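Anti-sigma-I factor RsgI3 (Clostridium thermocellum, PDB 6QE7) probably holds the sigma factor SigI3 inactive in the cytoplasm, while its extracellular tandem PA14 domains, the part described here, bind pectin and related plant polysaccharides. Local coordinates at residues Ser155-Gly160 with Arg168-Asp173; His213-Gly218 with Pro266-Leu271; Val199-Thr204 with Gln253-Val258; Arg205-Tyr210 with Glu247-Arg252. All coordinates share one frame; numbering follows the deposited sequence.

Contact 1 (Ser155-Gly160 with Arg168-Asp173); sequences SAEYYG and RFTRID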
loop_
_atom_site.group_PDB
_atom_site.type_symbol
_atom_site.label_atom_id
_atom_site.label_comp_id
_atom_site.label_asym_id
_atom_site.label_seq_id
_atom_site.Cartn_x
_atom_site.Cartn_y
_atom_site.Cartn_z
ATOM N N SER A 155 -2.406 -3.472 14.465
ATOM C CA SER A 155 -3.546 -3.293 15.413
ATOM C C SER A 155 -3.825 -4.604 16.111
ATOM O O SER A 155 -4.235 -5.539 15.427
ATOM C CB SER A 155 -4.782 -2.813 14.751
ATOM O OG SER A 155 -4.428 -1.688 14.001
ATOM N N ALA A 156 -3.651 -4.598 17.439
ATOM C CA ALA A 156 -3.773 -5.757 18.332
ATOM C C ALA A 156 -5.048 -5.559 19.132
ATOM O O ALA A 156 -5.272 -4.443 19.649
ATOM C CB ALA A 156 -2.561 -5.862 19.220
ATOM N N GLU A 157 -5.881 -6.583 19.117
ATOM C CA GLU A 157 -6.960 -6.757 20.104
ATOM C C GLU A 157 -6.525 -7.825 21.109
ATOM O O GLU A 157 -6.250 -8.996 20.688
ATOM C CB GLU A 157 -8.244 -7.061 19.366
ATOM C CG GLU A 157 -8.489 -6.183 18.140
ATOM C CD GLU A 157 -9.536 -6.810 17.212
ATOM O OE1 GLU A 157 -9.204 -7.757 16.490
ATOM O OE2 GLU A 157 -10.716 -6.425 17.300
ATOM N N TYR A 158 -6.533 -7.467 22.401
ATOM C CA TYR A 158 -6.239 -8.409 23.521
ATOM C C TYR A 158 -7.534 -8.891 24.165
ATOM O O TYR A 158 -8.382 -8.078 24.499
ATOM C CB TYR A 158 -5.321 -7.759 24.538
ATOM C CG TYR A 158 -3.942 -7.632 23.993
ATOM C CD1 TYR A 158 -3.649 -6.748 22.984
ATOM C CD2 TYR A 158 -2.928 -8.415 24.468
ATOM C CE1 TYR A 158 -2.352 -6.603 22.515
ATOM C CE2 TYR A 158 -1.641 -8.326 23.971
ATOM C CZ TYR A 158 -1.352 -7.443 22.951
ATOM O OH TYR A 158 -0.079 -7.387 22.424
ATOM N N TYR A 159 -7.664 -10.202 24.322
ATOM C CA TYR A 159 -8.867 -10.837 24.893
ATOM C C TYR A 159 -8.570 -11.479 26.241
ATOM O O TYR A 159 -7.471 -12.045 26.432
ATOM C CB TYR A 159 -9.447 -11.857 23.914
ATOM C CG TYR A 159 -9.966 -11.218 22.664
ATOM C CD1 TYR A 159 -9.099 -10.962 21.616
ATOM C CD2 TYR A 159 -11.268 -10.782 22.565
ATOM C CE1 TYR A 159 -9.547 -10.375 20.446
ATOM C CE2 TYR A 159 -11.746 -10.231 21.385
ATOM C CZ TYR A 159 -10.858 -9.997 20.343
ATOM O OH TYR A 159 -11.219 -9.441 19.178
ATOM N N GLY A 160 -9.594 -11.484 27.107
ATOM C CA GLY A 160 -9.554 -12.096 28.453
ATOM C C GLY A 160 -10.046 -13.526 28.467
ATOM O O GLY A 160 -10.427 -14.011 29.531
ATOM N N ARG A 168 -10.567 -6.934 25.770
ATOM C CA ARG A 168 -10.219 -6.122 26.944
ATOM C C ARG A 168 -9.676 -4.767 26.493
ATOM O O ARG A 168 -10.044 -3.771 27.101
ATOM C CB ARG A 168 -9.228 -6.881 27.823
ATOM C CG ARG A 168 -9.812 -8.129 28.450
ATOM C CD ARG A 168 -10.958 -7.814 29.417
ATOM N NE ARG A 168 -11.166 -9.069 30.121
ATOM C CZ ARG A 168 -10.441 -9.478 31.147
ATOM N NH1 ARG A 168 -9.495 -8.699 31.613
ATOM N NH2 ARG A 168 -10.652 -10.660 31.685
ATOM N N PHE A 169 -8.770 -4.731 25.515
ATOM C CA PHE A 169 -8.164 -3.469 25.037
ATOM C C PHE A 169 -7.567 -3.699 23.641
ATOM O O PHE A 169 -7.303 -4.820 23.219
ATOM C CB PHE A 169 -7.160 -2.890 26.048
ATOM C CG PHE A 169 -5.941 -3.748 26.316
ATOM C CD1 PHE A 169 -4.827 -3.649 25.509
ATOM C CD2 PHE A 169 -5.912 -4.670 27.367
ATOM C CE1 PHE A 169 -3.722 -4.472 25.695
ATOM C CE2 PHE A 169 -4.790 -5.457 27.586
ATOM C CZ PHE A 169 -3.704 -5.368 26.741
ATOM N N THR A 170 -7.395 -2.591 22.945
ATOM C CA THR A 170 -6.753 -2.471 21.625
ATOM C C THR A 170 -5.540 -1.584 21.829
ATOM O O THR A 170 -5.635 -0.645 22.608
ATOM C CB THR A 170 -7.681 -1.805 20.592
ATOM O OG1 THR A 170 -8.725 -2.748 20.335
ATOM C CG2 THR A 170 -6.975 -1.425 19.301
ATOM N N ARG A 171 -4.460 -1.907 21.152
ATOM C CA ARG A 171 -3.326 -0.981 20.978
ATOM C C ARG A 171 -2.602 -1.381 19.682
ATOM O O ARG A 171 -2.903 -2.455 19.097
ATOM C CB ARG A 171 -2.398 -1.085 22.186
ATOM C CG ARG A 171 -1.839 -2.489 22.334
ATOM C CD ARG A 171 -1.009 -2.645 23.566
ATOM N NE ARG A 171 -0.266 -3.899 23.598
ATOM C CZ ARG A 171 0.174 -4.490 24.727
ATOM N NH1 ARG A 171 -0.145 -3.960 25.892
ATOM N NH2 ARG A 171 0.885 -5.612 24.699
ATOM N N ILE A 172 -1.615 -0.585 19.314
ATOM C CA ILE A 172 -0.685 -0.926 18.212
ATOM C C ILE A 172 0.595 -1.514 18.785
ATOM O O ILE A 172 1.270 -0.870 19.550
ATOM C CB ILE A 172 -0.479 0.313 17.349
ATOM C CG1 ILE A 172 -1.808 0.695 16.664
ATOM C CG2 ILE A 172 0.635 0.024 16.351
ATOM C CD1 ILE A 172 -1.813 2.054 16.069
ATOM N N ASP A 173 0.876 -2.758 18.444
ATOM C CA ASP A 173 2.136 -3.467 18.776
ATOM C C ASP A 173 3.115 -3.165 17.630
ATOM O O ASP A 173 2.699 -3.180 16.432
ATOM C CB ASP A 173 1.802 -4.935 19.024
ATOM C CG ASP A 173 1.054 -5.190 20.335
ATOM O OD1 ASP A 173 1.084 -4.314 21.181
ATOM O OD2 ASP A 173 0.423 -6.273 20.494
#

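Contact 2 (His213-Gly218 with Pro266-Leu271); sequences HTVANG and PAFIKL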
loop_
_atom_site.group_PDB
_atom_site.type_symbol
_atom_site.label_atom_id
_atom_site.label_comp_id
_atom_site.label_asym_id
_atom_site.label_seq_id
_atom_site.Cartn_x
_atom_site.Cartn_y
_atom_site.Cartn_z
ATOM N N HIS A 213 7.258 -17.952 9.878
ATOM C CA HIS A 213 7.626 -18.876 10.967
ATOM C C HIS A 213 6.997 -18.315 12.230
ATOM O O HIS A 213 7.032 -17.075 12.380
ATOM C CB HIS A 213 9.122 -18.962 11.135
ATOM C CG HIS A 213 9.911 -19.186 9.905
ATOM N ND1 HIS A 213 10.418 -20.426 9.574
ATOM C CD2 HIS A 213 10.374 -18.302 8.971
ATOM C CE1 HIS A 213 11.135 -20.315 8.466
ATOM N NE2 HIS A 213 11.144 -18.998 8.099
ATOM N N THR A 214 6.311 -19.165 13.006
ATOM C CA THR A 214 5.888 -18.819 14.385
ATOM C C THR A 214 6.652 -19.714 15.352
ATOM O O THR A 214 6.893 -20.908 15.088
ATOM C CB THR A 214 4.378 -18.851 14.599
ATOM O OG1 THR A 214 4.039 -20.189 14.300
ATOM C CG2 THR A 214 3.604 -17.866 13.748
ATOM N N VAL A 215 7.073 -19.068 16.404
ATOM C CA VAL A 215 7.591 -19.651 17.659
ATOM C C VAL A 215 6.607 -19.212 18.740
ATOM O O VAL A 215 6.456 -17.990 18.968
ATOM C CB VAL A 215 9.038 -19.241 18.001
ATOM C CG1 VAL A 215 9.516 -19.899 19.325
ATOM C CG2 VAL A 215 9.966 -19.617 16.908
ATOM N N ALA A 216 5.957 -20.181 19.395
ATOM C CA ALA A 216 4.817 -19.871 20.264
ATOM C C ALA A 216 4.648 -20.861 21.419
ATOM O O ALA A 216 4.647 -22.054 21.145
ATOM C CB ALA A 216 3.633 -19.914 19.355
ATOM N N ASN A 217 4.267 -20.368 22.590
ATOM C CA ASN A 217 3.945 -21.204 23.790
ATOM C C ASN A 217 2.465 -21.666 23.797
ATOM O O ASN A 217 2.075 -22.425 24.691
ATOM C CB ASN A 217 4.309 -20.462 25.070
ATOM C CG ASN A 217 5.797 -20.469 25.364
ATOM O OD1 ASN A 217 6.598 -20.958 24.566
ATOM N ND2 ASN A 217 6.181 -19.922 26.508
ATOM N N GLY A 218 1.655 -21.270 22.835
ATOM C CA GLY A 218 0.225 -21.635 22.798
ATOM C C GLY A 218 -0.195 -21.866 21.373
ATOM O O GLY A 218 0.603 -22.377 20.589
ATOM N N PRO A 266 3.509 -19.853 30.499
ATOM C CA PRO A 266 4.094 -18.524 30.338
ATOM C C PRO A 266 4.058 -18.216 28.833
ATOM O O PRO A 266 4.379 -19.143 28.043
ATOM C CB PRO A 266 5.528 -18.643 30.857
ATOM C CG PRO A 266 5.826 -20.140 30.837
ATOM C CD PRO A 266 4.493 -20.844 30.974
ATOM N N ALA A 267 3.551 -17.018 28.482
ATOM C CA ALA A 267 3.104 -16.719 27.100
ATOM C C ALA A 267 4.318 -16.251 26.289
ATOM O O ALA A 267 5.138 -15.493 26.816
ATOM C CB ALA A 267 2.026 -15.687 27.075
ATOM N N PHE A 268 4.369 -16.645 25.029
ATOM C CA PHE A 268 5.469 -16.317 24.095
ATOM C C PHE A 268 4.901 -16.394 22.695
ATOM O O PHE A 268 4.322 -17.426 22.402
ATOM C CB PHE A 268 6.588 -17.342 24.234
ATOM C CG PHE A 268 7.901 -17.082 23.559
ATOM C CD1 PHE A 268 8.075 -17.366 22.214
ATOM C CD2 PHE A 268 8.999 -16.625 24.285
ATOM C CE1 PHE A 268 9.307 -17.160 21.601
ATOM C CE2 PHE A 268 10.239 -16.434 23.676
ATOM C CZ PHE A 268 10.394 -16.720 22.337
ATOM N N ILE A 269 5.130 -15.380 21.880
ATOM C CA ILE A 269 4.929 -15.515 20.406
ATOM C C ILE A 269 5.862 -14.560 19.643
ATOM O O ILE A 269 5.903 -13.331 19.956
ATOM C CB ILE A 269 3.442 -15.317 20.067
ATOM C CG1 ILE A 269 3.207 -15.427 18.546
ATOM C CG2 ILE A 269 2.985 -14.001 20.675
ATOM C CD1 ILE A 269 1.802 -15.433 18.154
ATOM N N LYS A 270 6.609 -15.118 18.695
ATOM C CA LYS A 270 7.421 -14.344 17.693
ATOM C C LYS A 270 6.874 -14.691 16.306
ATOM O O LYS A 270 6.534 -15.872 16.137
ATOM C CB LYS A 270 8.906 -14.714 17.768
ATOM C CG LYS A 270 9.666 -14.299 19.027
ATOM C CD LYS A 270 11.063 -14.935 19.165
ATOM C CE LYS A 270 12.030 -14.235 20.122
ATOM N NZ LYS A 270 11.386 -13.589 21.302
ATOM N N LEU A 271 6.809 -13.716 15.370
ATOM C CA LEU A 271 6.522 -13.955 13.913
ATOM C C LEU A 271 7.799 -13.599 13.176
ATOM O O LEU A 271 8.323 -12.475 13.392
ATOM C CB LEU A 271 5.309 -13.144 13.415
ATOM C CG LEU A 271 4.979 -13.258 11.923
ATOM C CD1 LEU A 271 4.397 -14.632 11.594
ATOM C CD2 LEU A 271 4.049 -12.170 11.487
#

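Contact 3 (Val199-Thr204 with Gln253-Val258); sequences VGKIDT and QYDIKV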
loop_
_atom_site.group_PDB
_atom_site.type_symbol
_atom_site.label_atom_id
_atom_site.label_comp_id
_atom_site.label_asym_id
_atom_site.label_seq_id
_atom_site.Cartn_x
_atom_site.Cartn_y
_atom_site.Cartn_z
ATOM N N VAL A 199 -4.010 -7.489 13.275
ATOM C CA VAL A 199 -4.425 -7.245 11.874
ATOM C C VAL A 199 -3.624 -6.080 11.325
ATOM O O VAL A 199 -3.420 -5.114 12.074
ATOM C CB VAL A 199 -5.930 -6.937 11.818
ATOM C CG1 VAL A 199 -6.365 -6.633 10.363
ATOM C CG2 VAL A 199 -6.699 -8.119 12.352
ATOM N N GLY A 200 -3.350 -6.126 10.020
ATOM C CA GLY A 200 -2.862 -4.983 9.268
ATOM C C GLY A 200 -2.366 -5.379 7.897
ATOM O O GLY A 200 -3.038 -6.149 7.216
ATOM N N LYS A 201 -1.236 -4.788 7.546
ATOM C CA LYS A 201 -0.588 -4.897 6.252
ATOM C C LYS A 201 0.878 -5.162 6.510
ATOM O O LYS A 201 1.428 -4.635 7.505
ATOM C CB LYS A 201 -0.651 -3.621 5.383
ATOM C CG LYS A 201 -1.992 -2.957 5.188
ATOM C CD LYS A 201 -2.884 -3.699 4.243
ATOM C CE LYS A 201 -4.212 -3.025 3.984
ATOM N NZ LYS A 201 -4.789 -3.585 2.733
ATOM N N ILE A 202 1.430 -5.925 5.569
ATOM C CA ILE A 202 2.858 -6.295 5.436
ATOM C C ILE A 202 3.337 -6.066 3.984
ATOM O O ILE A 202 2.490 -6.141 3.074
ATOM C CB ILE A 202 3.018 -7.728 5.922
ATOM C CG1 ILE A 202 4.484 -8.040 6.173
ATOM C CG2 ILE A 202 2.334 -8.787 5.057
ATOM C CD1 ILE A 202 4.708 -9.382 6.789
ATOM N N ASP A 203 4.597 -5.631 3.803
ATOM C CA ASP A 203 5.280 -5.626 2.493
ATOM C C ASP A 203 6.677 -6.167 2.704
ATOM O O ASP A 203 7.146 -6.352 3.852
ATOM C CB ASP A 203 5.286 -4.275 1.768
ATOM C CG ASP A 203 5.939 -3.138 2.520
ATOM O OD1 ASP A 203 6.714 -3.409 3.463
ATOM O OD2 ASP A 203 5.526 -1.975 2.266
ATOM N N THR A 204 7.214 -6.593 1.608
ATOM C CA THR A 204 8.419 -7.448 1.559
ATOM C C THR A 204 9.508 -6.618 0.909
ATOM O O THR A 204 9.175 -5.682 0.174
ATOM C CB THR A 204 8.186 -8.728 0.767
ATOM O OG1 THR A 204 7.989 -8.373 -0.613
ATOM C CG2 THR A 204 6.993 -9.503 1.271
ATOM N N GLN A 253 1.506 -3.884 -0.440
ATOM C CA GLN A 253 0.997 -4.296 0.872
ATOM C C GLN A 253 0.110 -5.503 0.644
ATOM O O GLN A 253 -0.569 -5.563 -0.410
ATOM C CB GLN A 253 0.191 -3.163 1.502
ATOM C CG GLN A 253 1.018 -2.018 2.054
ATOM C CD GLN A 253 0.070 -1.109 2.777
ATOM O OE1 GLN A 253 -1.155 -0.991 2.476
ATOM N NE2 GLN A 253 0.618 -0.536 3.807
ATOM N N TYR A 254 0.162 -6.418 1.597
ATOM C CA TYR A 254 -0.724 -7.585 1.670
ATOM C C TYR A 254 -1.364 -7.551 3.047
ATOM O O TYR A 254 -0.791 -7.018 4.047
ATOM C CB TYR A 254 0.021 -8.893 1.469
ATOM C CG TYR A 254 0.660 -9.078 0.151
ATOM C CD1 TYR A 254 1.916 -8.584 -0.136
ATOM C CD2 TYR A 254 -0.047 -9.704 -0.860
ATOM C CE1 TYR A 254 2.486 -8.804 -1.383
ATOM C CE2 TYR A 254 0.488 -9.878 -2.115
ATOM C CZ TYR A 254 1.747 -9.388 -2.390
ATOM O OH TYR A 254 2.273 -9.568 -3.633
ATOM N N ASP A 255 -2.578 -8.054 3.117
ATOM C CA ASP A 255 -3.251 -8.216 4.426
ATOM C C ASP A 255 -2.431 -9.185 5.278
ATOM O O ASP A 255 -1.850 -10.233 4.772
ATOM C CB ASP A 255 -4.705 -8.675 4.250
ATOM C CG ASP A 255 -5.590 -7.610 3.646
ATOM O OD1 ASP A 255 -5.569 -6.478 4.143
ATOM O OD2 ASP A 255 -6.209 -7.893 2.659
ATOM N N ILE A 256 -2.456 -8.935 6.591
ATOM C CA ILE A 256 -1.875 -9.910 7.533
ATOM C C ILE A 256 -2.851 -9.989 8.723
ATOM O O ILE A 256 -3.291 -8.935 9.193
ATOM C CB ILE A 256 -0.438 -9.543 7.956
ATOM C CG1 ILE A 256 0.080 -10.538 9.012
ATOM C CG2 ILE A 256 -0.326 -8.102 8.461
ATOM C CD1 ILE A 256 1.546 -10.431 9.407
ATOM N N LYS A 257 -3.142 -11.206 9.161
ATOM C CA LYS A 257 -3.847 -11.516 10.429
ATOM C C LYS A 257 -3.039 -12.593 11.131
ATOM O O LYS A 257 -2.587 -13.583 10.464
ATOM C CB LYS A 257 -5.309 -11.875 10.181
ATOM C CG LYS A 257 -6.115 -12.103 11.469
ATOM C CD LYS A 257 -7.652 -12.084 11.260
ATOM C CE LYS A 257 -8.092 -13.146 10.279
ATOM N NZ LYS A 257 -9.576 -13.246 10.187
ATOM N N VAL A 258 -2.787 -12.354 12.416
ATOM C CA VAL A 258 -2.145 -13.312 13.332
ATOM C C VAL A 258 -3.052 -13.416 14.569
ATOM O O VAL A 258 -3.464 -12.358 15.153
ATOM C CB VAL A 258 -0.689 -12.928 13.702
ATOM C CG1 VAL A 258 -0.040 -13.930 14.673
ATOM C CG2 VAL A 258 0.194 -12.862 12.484
HETATM O O HOH W 1 -5.548 -6.305 6.803
HETATM O O HOH W 2 -3.349 -4.523 0.500
#

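Contact 4 (Arg205-Tyr210 with Glu247-Arg252); sequences RYTEEY and ELKAGR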
loop_
_atom_site.group_PDB
_atom_site.type_symbol
_atom_site.label_atom_id
_atom_site.label_comp_id
_atom_site.label_asym_id
_atom_site.label_seq_id
_atom_site.Cartn_x
_atom_site.Cartn_y
_atom_site.Cartn_z
ATOM N N ARG A 205 10.738 -7.068 1.051
ATOM C CA ARG A 205 11.902 -6.509 0.326
ATOM C C ARG A 205 11.978 -7.170 -1.059
ATOM O O ARG A 205 12.533 -6.567 -1.961
ATOM C CB ARG A 205 13.173 -6.748 1.156
ATOM C CG ARG A 205 13.330 -5.838 2.366
ATOM C CD ARG A 205 14.646 -6.054 3.154
ATOM N NE ARG A 205 15.766 -5.896 2.214
ATOM C CZ ARG A 205 16.278 -4.749 1.810
ATOM N NH1 ARG A 205 15.839 -3.612 2.314
ATOM N NH2 ARG A 205 17.251 -4.752 0.926
ATOM N N TYR A 206 11.551 -8.420 -1.220
ATOM C CA TYR A 206 11.869 -9.201 -2.441
ATOM C C TYR A 206 10.575 -9.744 -2.985
ATOM O O TYR A 206 9.609 -9.942 -2.186
ATOM C CB TYR A 206 12.855 -10.329 -2.135
ATOM C CG TYR A 206 14.061 -9.811 -1.396
ATOM C CD1 TYR A 206 15.021 -9.034 -2.020
ATOM C CD2 TYR A 206 14.216 -10.076 -0.047
ATOM C CE1 TYR A 206 16.098 -8.506 -1.307
ATOM C CE2 TYR A 206 15.250 -9.537 0.690
ATOM C CZ TYR A 206 16.208 -8.756 0.053
ATOM O OH TYR A 206 17.242 -8.278 0.795
ATOM N N THR A 207 10.601 -9.955 -4.284
ATOM C CA THR A 207 9.594 -10.711 -5.052
ATOM C C THR A 207 10.067 -12.169 -5.050
ATOM O O THR A 207 11.094 -12.415 -5.649
ATOM C CB THR A 207 9.405 -10.074 -6.443
ATOM O OG1 THR A 207 8.859 -8.799 -6.196
ATOM C CG2 THR A 207 8.424 -10.770 -7.357
ATOM N N GLU A 208 9.358 -13.092 -4.384
ATOM C CA GLU A 208 9.676 -14.545 -4.334
ATOM C C GLU A 208 8.847 -15.267 -3.256
ATOM O O GLU A 208 7.909 -14.645 -2.639
ATOM C CB GLU A 208 11.144 -14.797 -3.985
ATOM C CG GLU A 208 11.642 -14.075 -2.766
ATOM C CD GLU A 208 13.183 -14.076 -2.710
ATOM O OE1 GLU A 208 13.796 -14.057 -3.781
ATOM O OE2 GLU A 208 13.751 -13.978 -1.603
ATOM N N GLU A 209 9.171 -16.530 -3.024
ATOM C CA GLU A 209 8.353 -17.345 -2.114
ATOM C C GLU A 209 8.853 -17.010 -0.716
ATOM O O GLU A 209 10.042 -17.161 -0.457
ATOM C CB GLU A 209 8.370 -18.834 -2.464
ATOM C CG GLU A 209 7.459 -19.627 -1.546
ATOM C CD GLU A 209 7.290 -21.103 -1.889
ATOM O OE1 GLU A 209 8.282 -21.898 -1.939
ATOM O OE2 GLU A 209 6.126 -21.474 -2.057
ATOM N N TYR A 210 7.970 -16.476 0.126
ATOM C CA TYR A 210 8.350 -16.230 1.524
ATOM C C TYR A 210 7.934 -17.436 2.336
ATOM O O TYR A 210 6.930 -18.149 1.976
ATOM C CB TYR A 210 7.747 -14.905 2.024
ATOM C CG TYR A 210 8.620 -13.716 1.751
ATOM C CD1 TYR A 210 8.787 -13.203 0.463
ATOM C CD2 TYR A 210 9.340 -13.144 2.760
ATOM C CE1 TYR A 210 9.673 -12.169 0.203
ATOM C CE2 TYR A 210 10.180 -12.081 2.524
ATOM C CZ TYR A 210 10.363 -11.592 1.242
ATOM O OH TYR A 210 11.217 -10.529 1.051
ATOM N N GLU A 247 3.942 -16.887 -2.055
ATOM C CA GLU A 247 4.608 -16.035 -3.082
ATOM C C GLU A 247 4.118 -14.602 -2.903
ATOM O O GLU A 247 2.911 -14.401 -2.881
ATOM C CB GLU A 247 4.314 -16.575 -4.490
ATOM C CG GLU A 247 5.434 -17.462 -5.000
ATOM C CD GLU A 247 5.105 -18.484 -6.057
ATOM O OE1 GLU A 247 4.122 -18.299 -6.762
ATOM O OE2 GLU A 247 5.884 -19.447 -6.203
ATOM N N LEU A 248 5.015 -13.652 -2.717
ATOM C CA LEU A 248 4.647 -12.234 -2.576
ATOM C C LEU A 248 5.516 -11.395 -3.500
ATOM O O LEU A 248 6.637 -11.781 -3.849
ATOM C CB LEU A 248 4.821 -11.785 -1.139
ATOM C CG LEU A 248 4.053 -12.610 -0.117
ATOM C CD1 LEU A 248 4.542 -12.300 1.283
ATOM C CD2 LEU A 248 2.531 -12.401 -0.227
ATOM N N LYS A 249 4.996 -10.252 -3.880
ATOM C CA LYS A 249 5.776 -9.308 -4.688
ATOM C C LYS A 249 6.293 -8.185 -3.781
ATOM O O LYS A 249 5.543 -7.666 -2.961
ATOM C CB LYS A 249 4.894 -8.821 -5.829
ATOM C CG LYS A 249 4.441 -9.880 -6.842
ATOM C CD LYS A 249 3.566 -9.233 -7.938
ATOM C CE LYS A 249 3.017 -10.173 -8.991
ATOM N NZ LYS A 249 1.945 -9.505 -9.782
ATOM N N ALA A 250 7.516 -7.729 -3.990
ATOM C CA ALA A 250 8.008 -6.479 -3.367
ATOM C C ALA A 250 7.201 -5.313 -3.920
ATOM O O ALA A 250 6.748 -5.356 -5.075
ATOM C CB ALA A 250 9.469 -6.310 -3.650
ATOM N N GLY A 251 7.063 -4.295 -3.125
ATOM C CA GLY A 251 6.566 -3.001 -3.575
ATOM C C GLY A 251 5.085 -2.859 -3.354
ATOM O O GLY A 251 4.550 -1.929 -3.916
ATOM N N ARG A 252 4.405 -3.804 -2.701
ATOM C CA ARG A 252 2.958 -3.665 -2.416
ATOM C C ARG A 252 2.629 -4.278 -1.045
ATOM O O ARG A 252 3.354 -5.090 -0.644
ATOM C CB ARG A 252 2.096 -4.284 -3.524
ATOM C CG ARG A 252 2.449 -5.714 -3.908
ATOM C CD ARG A 252 1.261 -6.462 -4.477
ATOM N NE ARG A 252 0.168 -6.622 -3.494
ATOM C CZ ARG A 252 -1.013 -7.239 -3.716
ATOM N NH1 ARG A 252 -1.314 -7.788 -4.890
ATOM N NH2 ARG A 252 -1.914 -7.282 -2.750
HETATM O O HOH W 3 7.890 -6.146 -7.112
#

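Contact 1 (Ser155-Gly160 with Arg168-Asp173)
R168 N donates to Y158 O (2.8 Å) near the turn end of a β-hairpin ladder in the second PA14 domain, whose strands 154-159 and 167-173 run antiparallel. R168 and F169 both sit opposite Y158, a classic β bulge. The R168 chain, bent at chi2 (-64°), lays one guanidinium face over G160 CA; its polar end is taken by D166 and E188. F169 O accepts the nearly straight bond from Y158 N, and its ring, swung between the backbone N and carbonyl carbon (chi1 64°), slides under the tyrosine. The two rings are almost parallel but barely overlap, with centroids 4.8 Å apart; what lies over the phenylalanine face is Y158 CB, a CH-π contact. T170 turns to the other side of the sheet, alongside E157, and sends its CA-H to A156 O. R171 exchanges backbone bonds with A156 in both directions. Its side chain, extended from CG to NE, runs past the tyrosine and sets CZ over the ring in an off-centre cation-π contact, the planes 58° apart. D173 OD2 receives W198 NE1; it lies near the edge of the Y158 ring, but so close to the tyrosine OH in the model that the details there are doubtful. The other oxygen, D173 OD1, uses its syn lone pair to receive R171 NE at 2.8 Å in a salt bridge.

Contact 2 (His213-Gly218 with Pro266-Leu271)
Two neighbouring antiparallel strands of the second PA14 domain's β-sandwich, 208-216 and 268-274, pair here at the end of the sheet where 208-216 finishes and 268-274 begins. V215 and K270 form the hydrogen-bonded pair: K270 N reaches V215 O at 2.9 Å, while the return bond, V215 N to K270 O, is longer at 3.3 Å. T214 with L271 and A216 with I269 flank it as non-hydrogen-bonded pairs. Their side chains share the buried face, where T214 CG2 meets L271 CD1 and the strands 219-224 and 254-263 of the other sheet pack against them. On the opposite face V215 and F268 lie side by side, pointing the same way. V215 CG1, anti to the backbone N (chi1 -180°), touches the ring at CE1, 3.6 Å away, and V215 O lies in the ring plane at its edge. K270 starts on this face but leads away to N177. Beyond the ladder N217 continues the pairing through its backbone, N217 N to F268 O (2.9 Å), and its flat amide crosses over F268 CB with CG 3.4 Å from that carbon. The amide is held at both ends: OD1 accepts from the backbone N of E239, and ND2 donates to P266 O along an almost straight, very short bond of 2.5 Å.

Contact 3 (Val199-Thr204 with Gln253-Val258)
K201 and Q253 cross at about a right angle on one side of an antiparallel pair of strands, 193-202 and 254-263, in the second PA14 domain. The aliphatic part of the lysine lies against the glutamine amide, K201 CG being 3.5 Å from Q253 OE1. A bend at chi2 (-75°) then carries the lysine alongside D255, both chains pointing the same way, and K201 NZ meets D255 OD1 at 3.3 Å in a long, weak salt bridge. Two waters extend the polar patch: one donates to D255 OD1 and G200 O, the other accepts from K201 NZ at 2.8 Å. The opposite face is apolar. I202 and I256 cross obliquely, I202 CG2 lying 4.1 Å from I256 CB, while I256 CG2 presses on the backbone at G200, 3.4 Å from G200 C. Beneath them come F212, L271 and W273 of the facing sheet. Paired backbone bonds join G200 to I256 and I202 to Y254; I256 N sits well above the carbonyl plane of G200, the side-chain-free residue. D255 OD2 is held by N226, so the carboxylate has partners at both oxygens, and its charge is probably shared between lysine, asparagine and water rather than balanced by one tight ion pair.

Contact 4 (Arg205-Tyr210 with Glu247-Arg252)
T207 OG1 receives the backbone N-H of A250 at 2.8 Å where strands 208-216 and 240-248 of the second PA14 domain splay into loops. The hydroxyl is put there by chi1 of -65°, which sets OG1 anti to the carbonyl carbon and leaves CG2 against K249 CA. A water bridges the same hydroxyl to A250 O, so one threonine oxygen serves both ends of the alanine backbone. A250 CB comes to R205 O, 3.5 Å away. Further along, E208 and L248 form the hydrogen-bonded pair, E208 N to L248 O and L248 N to E208 O, each 3.1 Å. E208 turns its carboxylate to R277 and S275, whereas L248 sends CD1 to Y210 CB at 4.2 Å. On the other face E209 and E247 touch through E209 CB and E247 CG. Their extended chains leave the nearest carboxylate oxygens, E209 OE2 and E247 OE2, 4.6 Å apart, a like-charged pair on the surface. The Y210 ring folds back so that its OH accepts from Y206 N. R205 CB sits over one face of the Y206 ring, toward its rim, and R205 NE donates in its guanidinium plane to Y206 OH. Strand 268-274 lies beyond, its W273 ring meeting Y210, while G251 bonds through its backbone to M14 of the first PA14 domain.

All four contacts lie in the second PA14 domain, a sandwich of two antiparallel sheets. Contacts 1 and 3 belong to one sheet, where strands 154-159 and 193-202 are neighbours; S155 O probably takes a hydrogen bond from V199 N. Contacts 2 and 4 belong to the other, sharing strand 208-216, with centres about 24 Å apart. Contacts 2 and 3 meet across the interior, L271 CD2 against I256 CD1. Along the chain contact 1 closes first, contact 4 is nested within contact 3, and contact 2 crosses both. Contacts 3 and 4, centres about 12 Å apart, occupy the end where D203 bonds to R18 and N13 and G251 to M14 of the first PA14 domain, consistent with a part in holding the dyad together.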